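Local coordinates for protein predicted ATPase involved in replication control, Cdc46/Mcm family (Methanopyrus kandleri AV19, PDB 3F8T) that probably binds ATP and single-stranded DNA as a homolog of the MCM replicative helicase, at residues A[412-417]-A[458-463]; A[421-426]-A[454-459]. The protein carries 2 engineered substitutions. All blocks are in the same frame, centred on the assembly; numbering follows the deposited sequence.

Contact 1: A[412-417]-A[458-463]. Engineered in segment 412-417: Ala-412 (natural residue Lys).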
loop_
_atom_site.group_PDB
_atom_site.type_symbol
_atom_site.label_atom_id
_atom_site.label_comp_id
_atom_site.label_asym_id
_atom_site.label_seq_id
_atom_site.Cartn_x
_atom_site.Cartn_y
_atom_site.Cartn_z
ATOM N N ALA A 412 -7.081 -13.254 3.815
ATOM C CA ALA A 412 -8.454 -13.445 4.269
ATOM C C ALA A 412 -8.677 -14.657 5.168
ATOM O O ALA A 412 -9.423 -15.569 4.788
ATOM C CB ALA A 412 -9.400 -13.486 3.043
ATOM N N PRO A 413 -8.059 -14.676 6.377
ATOM C CA PRO A 413 -8.343 -15.811 7.249
ATOM C C PRO A 413 -9.776 -15.730 7.755
ATOM O O PRO A 413 -10.334 -14.636 7.826
ATOM C CB PRO A 413 -7.386 -15.637 8.433
ATOM C CG PRO A 413 -6.589 -14.425 8.167
ATOM C CD PRO A 413 -7.175 -13.682 7.015
ATOM N N GLU A 414 -10.348 -16.885 8.095
ATOM C CA GLU A 414 -11.748 -16.977 8.511
ATOM C C GLU A 414 -11.871 -17.756 9.814
ATOM O O GLU A 414 -11.117 -18.687 10.074
ATOM C CB GLU A 414 -12.609 -17.640 7.406
ATOM C CG GLU A 414 -12.626 -16.910 6.037
ATOM C CD GLU A 414 -13.387 -15.579 6.023
ATOM O OE1 GLU A 414 -14.072 -15.242 7.014
ATOM O OE2 GLU A 414 -13.307 -14.861 5.000
ATOM N N LEU A 415 -12.833 -17.351 10.640
ATOM C CA LEU A 415 -13.147 -18.079 11.863
ATOM C C LEU A 415 -13.446 -19.550 11.610
ATOM O O LEU A 415 -14.262 -19.866 10.740
ATOM C CB LEU A 415 -14.398 -17.477 12.500
ATOM C CG LEU A 415 -14.341 -16.020 12.950
ATOM C CD1 LEU A 415 -15.770 -15.530 13.326
ATOM C CD2 LEU A 415 -13.365 -15.932 14.112
ATOM N N THR A 416 -12.797 -20.428 12.375
ATOM C CA THR A 416 -13.272 -21.799 12.535
ATOM C C THR A 416 -14.529 -21.766 13.394
ATOM O O THR A 416 -14.820 -20.771 14.077
ATOM C CB THR A 416 -12.249 -22.751 13.202
ATOM O OG1 THR A 416 -12.067 -22.405 14.584
ATOM C CG2 THR A 416 -10.912 -22.751 12.469
ATOM N N GLU A 417 -15.274 -22.868 13.345
ATOM C CA GLU A 417 -16.487 -23.009 14.127
ATOM C C GLU A 417 -16.215 -22.724 15.604
ATOM O O GLU A 417 -16.917 -21.919 16.213
ATOM C CB GLU A 417 -17.081 -24.412 13.926
ATOM C CG GLU A 417 -18.577 -24.430 13.961
ATOM C CD GLU A 417 -19.104 -23.939 15.277
ATOM O OE1 GLU A 417 -18.629 -24.450 16.317
ATOM O OE2 GLU A 417 -19.970 -23.038 15.279
ATOM N N LEU A 458 -8.663 -8.217 15.185
ATOM C CA LEU A 458 -7.410 -8.532 15.868
ATOM C C LEU A 458 -7.079 -10.014 15.789
ATOM O O LEU A 458 -5.898 -10.387 15.686
ATOM C CB LEU A 458 -7.452 -8.082 17.327
ATOM C CG LEU A 458 -7.369 -6.573 17.593
ATOM C CD1 LEU A 458 -8.031 -6.251 18.944
ATOM C CD2 LEU A 458 -5.892 -6.161 17.598
ATOM N N ALA A 459 -8.107 -10.861 15.892
ATOM C CA ALA A 459 -7.897 -12.317 15.782
ATOM C C ALA A 459 -7.450 -12.753 14.380
ATOM O O ALA A 459 -6.586 -13.626 14.248
ATOM C CB ALA A 459 -9.145 -13.076 16.212
ATOM N N LYS A 460 -8.048 -12.158 13.348
ATOM C CA LYS A 460 -7.620 -12.381 11.966
ATOM C C LYS A 460 -6.155 -11.937 11.789
ATOM O O LYS A 460 -5.353 -12.643 11.171
ATOM C CB LYS A 460 -8.539 -11.636 10.994
ATOM C CG LYS A 460 -9.984 -12.230 10.884
ATOM C CD LYS A 460 -10.833 -11.402 9.898
ATOM C CE LYS A 460 -12.171 -12.076 9.555
ATOM N NZ LYS A 460 -13.077 -11.087 8.855
ATOM N N ALA A 461 -5.812 -10.763 12.327
ATOM C CA ALA A 461 -4.429 -10.284 12.268
ATOM C C ALA A 461 -3.451 -11.257 12.912
ATOM O O ALA A 461 -2.375 -11.541 12.349
ATOM C CB ALA A 461 -4.306 -8.888 12.894
ATOM N N HIS A 462 -3.825 -11.814 14.069
ATOM C CA HIS A 462 -2.951 -12.769 14.722
ATOM C C HIS A 462 -2.834 -14.068 13.897
ATOM O O HIS A 462 -1.764 -14.677 13.837
ATOM C CB HIS A 462 -3.369 -13.061 16.162
ATOM C CG HIS A 462 -2.398 -13.945 16.879
ATOM N ND1 HIS A 462 -1.133 -13.522 17.234
ATOM C CD2 HIS A 462 -2.478 -15.244 17.249
ATOM C CE1 HIS A 462 -0.485 -14.515 17.822
ATOM N NE2 HIS A 462 -1.277 -15.571 17.840
ATOM N N ALA A 463 -3.923 -14.483 13.248
ATOM C CA ALA A 463 -3.854 -15.667 12.377
ATOM C C ALA A 463 -2.901 -15.405 11.197
ATOM O O ALA A 463 -2.104 -16.275 10.829
ATOM C CB ALA A 463 -5.254 -16.086 11.900
HETATM O O HOH W 1 -14.816 -12.976 7.742
#
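Pro-413 meets helix 449-465 with both its ring and its carbonyl, and the CA atoms of Pro-413 and Lys-460, 5.9 Å apart, mark the nearest backbone approach of the two segments. Pro-413 CG lies 3.7 Å from the backbone O of Lys-460, while CB packs against the methyl of Ala-463, with 4.1 Å between Pro-413 CB and Ala-463 CB. The carbonyl of Pro-413 borders the lysine stem: its O is 3.6 Å from Lys-460 CE and 3.9 Å from both CG and CD of Lys-460, van der Waals contacts of one oxygen with the lysine methylenes, with no hydrogen bond. Lys-460 reaches along this oxygen because CG stands anti to its own carbonyl carbon (chi1 -70°) and the chain beyond is extended.

At Glu-414 the contact becomes polar. A water donates to Glu-414 OE1 at 2.5 Å and accepts from Lys-460 NZ at 2.8 Å, bridging two charged atoms, Glu-414 OE1 and Lys-460 NZ, that stand 4.7 Å apart. The direct salt bridge of Lys-460 NZ is made with Glu-238, so the water link is a second attachment. The backbone of Glu-414 bonds to Asp-469 and Val-471, fixing the short parallel strand pair of 414-415 with 470-471 in the AAA-lid region. Thr-416 OG1 caps Ala-419 N at the start of helix 417-439.

The stem against the Pro-413 carbonyl and the water link to Glu-414 thus belong to one lysine, whose ammonium, near Glu-238 and Glu-414, is likely to be kept protonated; the purely apolar contact is Pro-413 on Ala-463.

Contact 2: A[421-426]-A[454-459]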
loop_
_atom_site.group_PDB
_atom_site.type_symbol
_atom_site.label_atom_id
_atom_site.label_comp_id
_atom_site.label_asym_id
_atom_site.label_seq_id
_atom_site.Cartn_x
_atom_site.Cartn_y
_atom_site.Cartn_z
ATOM N N LYS A 421 -17.501 -19.624 18.093
ATOM C CA LYS A 421 -18.135 -19.845 19.399
ATOM C C LYS A 421 -17.391 -19.117 20.520
ATOM O O LYS A 421 -18.022 -18.502 21.393
ATOM C CB LYS A 421 -18.286 -21.339 19.697
ATOM C CG LYS A 421 -19.381 -21.972 18.859
ATOM C CD LYS A 421 -19.443 -23.483 19.037
ATOM C CE LYS A 421 -20.727 -24.035 18.430
ATOM N NZ LYS A 421 -20.547 -25.404 17.855
ATOM N N ARG A 422 -16.062 -19.163 20.469
ATOM C CA ARG A 422 -15.216 -18.483 21.444
ATOM C C ARG A 422 -15.474 -16.968 21.419
ATOM O O ARG A 422 -15.531 -16.312 22.468
ATOM C CB ARG A 422 -13.736 -18.798 21.175
ATOM C CG ARG A 422 -12.764 -18.149 22.149
ATOM C CD ARG A 422 -12.659 -18.906 23.475
ATOM N NE ARG A 422 -11.476 -19.760 23.454
ATOM C CZ ARG A 422 -10.766 -20.114 24.521
ATOM N NH1 ARG A 422 -11.109 -19.691 25.734
ATOM N NH2 ARG A 422 -9.699 -20.888 24.367
ATOM N N LEU A 423 -15.653 -16.437 20.213
ATOM C CA LEU A 423 -15.870 -15.008 20.012
ATOM C C LEU A 423 -17.249 -14.591 20.527
ATOM O O LEU A 423 -17.383 -13.598 21.247
ATOM C CB LEU A 423 -15.728 -14.661 18.531
ATOM C CG LEU A 423 -16.080 -13.241 18.088
ATOM C CD1 LEU A 423 -15.186 -12.213 18.740
ATOM C CD2 LEU A 423 -15.998 -13.135 16.576
ATOM N N GLU A 424 -18.266 -15.361 20.158
ATOM C CA GLU A 424 -19.638 -15.073 20.597
ATOM C C GLU A 424 -19.779 -15.154 22.128
ATOM O O GLU A 424 -20.472 -14.322 22.738
ATOM C CB GLU A 424 -20.657 -15.921 19.810
ATOM C CG GLU A 424 -20.662 -15.481 18.327
ATOM C CD GLU A 424 -21.681 -16.165 17.420
ATOM O OE1 GLU A 424 -21.866 -17.405 17.515
ATOM O OE2 GLU A 424 -22.261 -15.444 16.565
ATOM N N HIS A 425 -19.074 -16.110 22.730
ATOM C CA HIS A 425 -19.048 -16.305 24.184
ATOM C C HIS A 425 -18.422 -15.122 24.920
ATOM O O HIS A 425 -18.989 -14.622 25.894
ATOM C CB HIS A 425 -18.287 -17.590 24.543
ATOM C CG HIS A 425 -18.186 -17.845 26.018
ATOM N ND1 HIS A 425 -19.277 -18.180 26.794
ATOM C CD2 HIS A 425 -17.122 -17.820 26.857
ATOM C CE1 HIS A 425 -18.890 -18.358 28.044
ATOM N NE2 HIS A 425 -17.587 -18.140 28.110
ATOM N N TRP A 426 -17.236 -14.699 24.473
ATOM C CA TRP A 426 -16.616 -13.484 25.003
ATOM C C TRP A 426 -17.606 -12.318 24.949
ATOM O O TRP A 426 -17.819 -11.629 25.939
ATOM C CB TRP A 426 -15.354 -13.126 24.211
ATOM C CG TRP A 426 -14.762 -11.812 24.628
ATOM C CD1 TRP A 426 -13.902 -11.596 25.660
ATOM C CD2 TRP A 426 -15.019 -10.529 24.046
ATOM N NE1 TRP A 426 -13.585 -10.264 25.742
ATOM C CE2 TRP A 426 -14.263 -9.584 24.770
ATOM C CE3 TRP A 426 -15.811 -10.087 22.979
ATOM C CZ2 TRP A 426 -14.270 -8.223 24.463
ATOM C CZ3 TRP A 426 -15.816 -8.719 22.672
ATOM C CH2 TRP A 426 -15.056 -7.813 23.413
ATOM N N SER A 454 -13.852 -5.393 16.511
ATOM C CA SER A 454 -12.417 -5.217 16.805
ATOM C C SER A 454 -11.745 -6.523 17.213
ATOM O O SER A 454 -10.631 -6.842 16.742
ATOM C CB SER A 454 -12.204 -4.159 17.889
ATOM O OG SER A 454 -12.703 -2.911 17.440
ATOM N N VAL A 455 -12.413 -7.287 18.077
ATOM C CA VAL A 455 -11.864 -8.586 18.473
ATOM C C VAL A 455 -11.661 -9.472 17.232
ATOM O O VAL A 455 -10.603 -10.089 17.074
ATOM C CB VAL A 455 -12.736 -9.293 19.532
ATOM C CG1 VAL A 455 -12.234 -10.721 19.776
ATOM C CG2 VAL A 455 -12.686 -8.500 20.819
ATOM N N GLU A 456 -12.657 -9.510 16.352
ATOM C CA GLU A 456 -12.556 -10.331 15.142
ATOM C C GLU A 456 -11.393 -9.892 14.249
ATOM O O GLU A 456 -10.640 -10.733 13.766
ATOM C CB GLU A 456 -13.890 -10.370 14.359
ATOM C CG GLU A 456 -13.762 -11.063 13.002
ATOM C CD GLU A 456 -14.962 -11.931 12.609
ATOM O OE1 GLU A 456 -15.940 -12.053 13.375
ATOM O OE2 GLU A 456 -14.915 -12.483 11.496
ATOM N N ARG A 457 -11.249 -8.582 14.041
ATOM C CA ARG A 457 -10.127 -8.036 13.266
ATOM C C ARG A 457 -8.781 -8.375 13.865
ATOM O O ARG A 457 -7.855 -8.755 13.138
ATOM C CB ARG A 457 -10.237 -6.519 13.160
ATOM C CG ARG A 457 -11.318 -6.057 12.219
ATOM C CD ARG A 457 -11.377 -4.516 12.191
ATOM N NE ARG A 457 -12.670 -4.086 11.661
ATOM C CZ ARG A 457 -13.565 -3.347 12.313
ATOM N NH1 ARG A 457 -13.330 -2.891 13.538
ATOM N NH2 ARG A 457 -14.708 -3.044 11.723
ATOM N N LEU A 458 -8.663 -8.217 15.185
ATOM C CA LEU A 458 -7.410 -8.532 15.868
ATOM C C LEU A 458 -7.079 -10.014 15.789
ATOM O O LEU A 458 -5.898 -10.387 15.686
ATOM C CB LEU A 458 -7.452 -8.082 17.327
ATOM C CG LEU A 458 -7.369 -6.573 17.593
ATOM C CD1 LEU A 458 -8.031 -6.251 18.944
ATOM C CD2 LEU A 458 -5.892 -6.161 17.598
ATOM N N ALA A 459 -8.107 -10.861 15.892
ATOM C CA ALA A 459 -7.897 -12.317 15.782
ATOM C C ALA A 459 -7.450 -12.753 14.380
ATOM O O ALA A 459 -6.586 -13.626 14.248
ATOM C CB ALA A 459 -9.145 -13.076 16.212
#
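Val-455 splits its two methyls between Leu-423 and Trp-426 of the facing helix. CG1 presses on the leucine, with Val-455 CG1 and Leu-423 CD1 3.5 Å apart, tighter than usual for two carbons, as the side chains slide past each other in opposite directions. CG2 sits over one face of the indole: Val-455 CG2 is 3.8 Å from the centroid of the Trp-426 six-membered ring and 21° off its normal, a CH-pi contact displaced toward the CZ3 and CH2 rim. The indole NE1 is hydrogen-bonded to Asp-484 of helix 473-489.

The short axes approach to 11.0 Å and run at 146°, so this is a roughly antiparallel helix pair of the MCM AAA-lid domain, bridged by side chains. Helix 473-489 adds Val-483 against Val-455 and Ala-480 against Trp-426.

Next along the helix, Glu-456 crosses Leu-423 at about a right angle. With CG anti to the backbone N (chi1 172°) and a bend at chi2, its OE1 comes 3.4 Å from Leu-423 CD2. Replacing Leu-423 with an alanine would probably open a gap between Val-455 CG1 and the Glu-456 side chain, taking away the methyls that now pack against both.

Overall arrangement
Following the chain from the N terminus, segment 412-417 comes first, passing through strand 414-415 into helix 417-439, which carries 421-426; both contacts then close on the later helix 449-465. Contact 1 spans 40 intervening residues and contact 2 spans 27. Because 454-459 precedes and overlaps 458-463, sharing Leu-458 and Ala-459, the loop of contact 2 falls within that of contact 1 apart from this overlap. Their centres lie 9 Å apart, and Leu-415 joins them, its CD1 3.5 Å from Glu-456 OE1 and 4.0 Å from Leu-423 CD2. Together they tie the strand and the helix after it to one common helix of the AAA-lid domain.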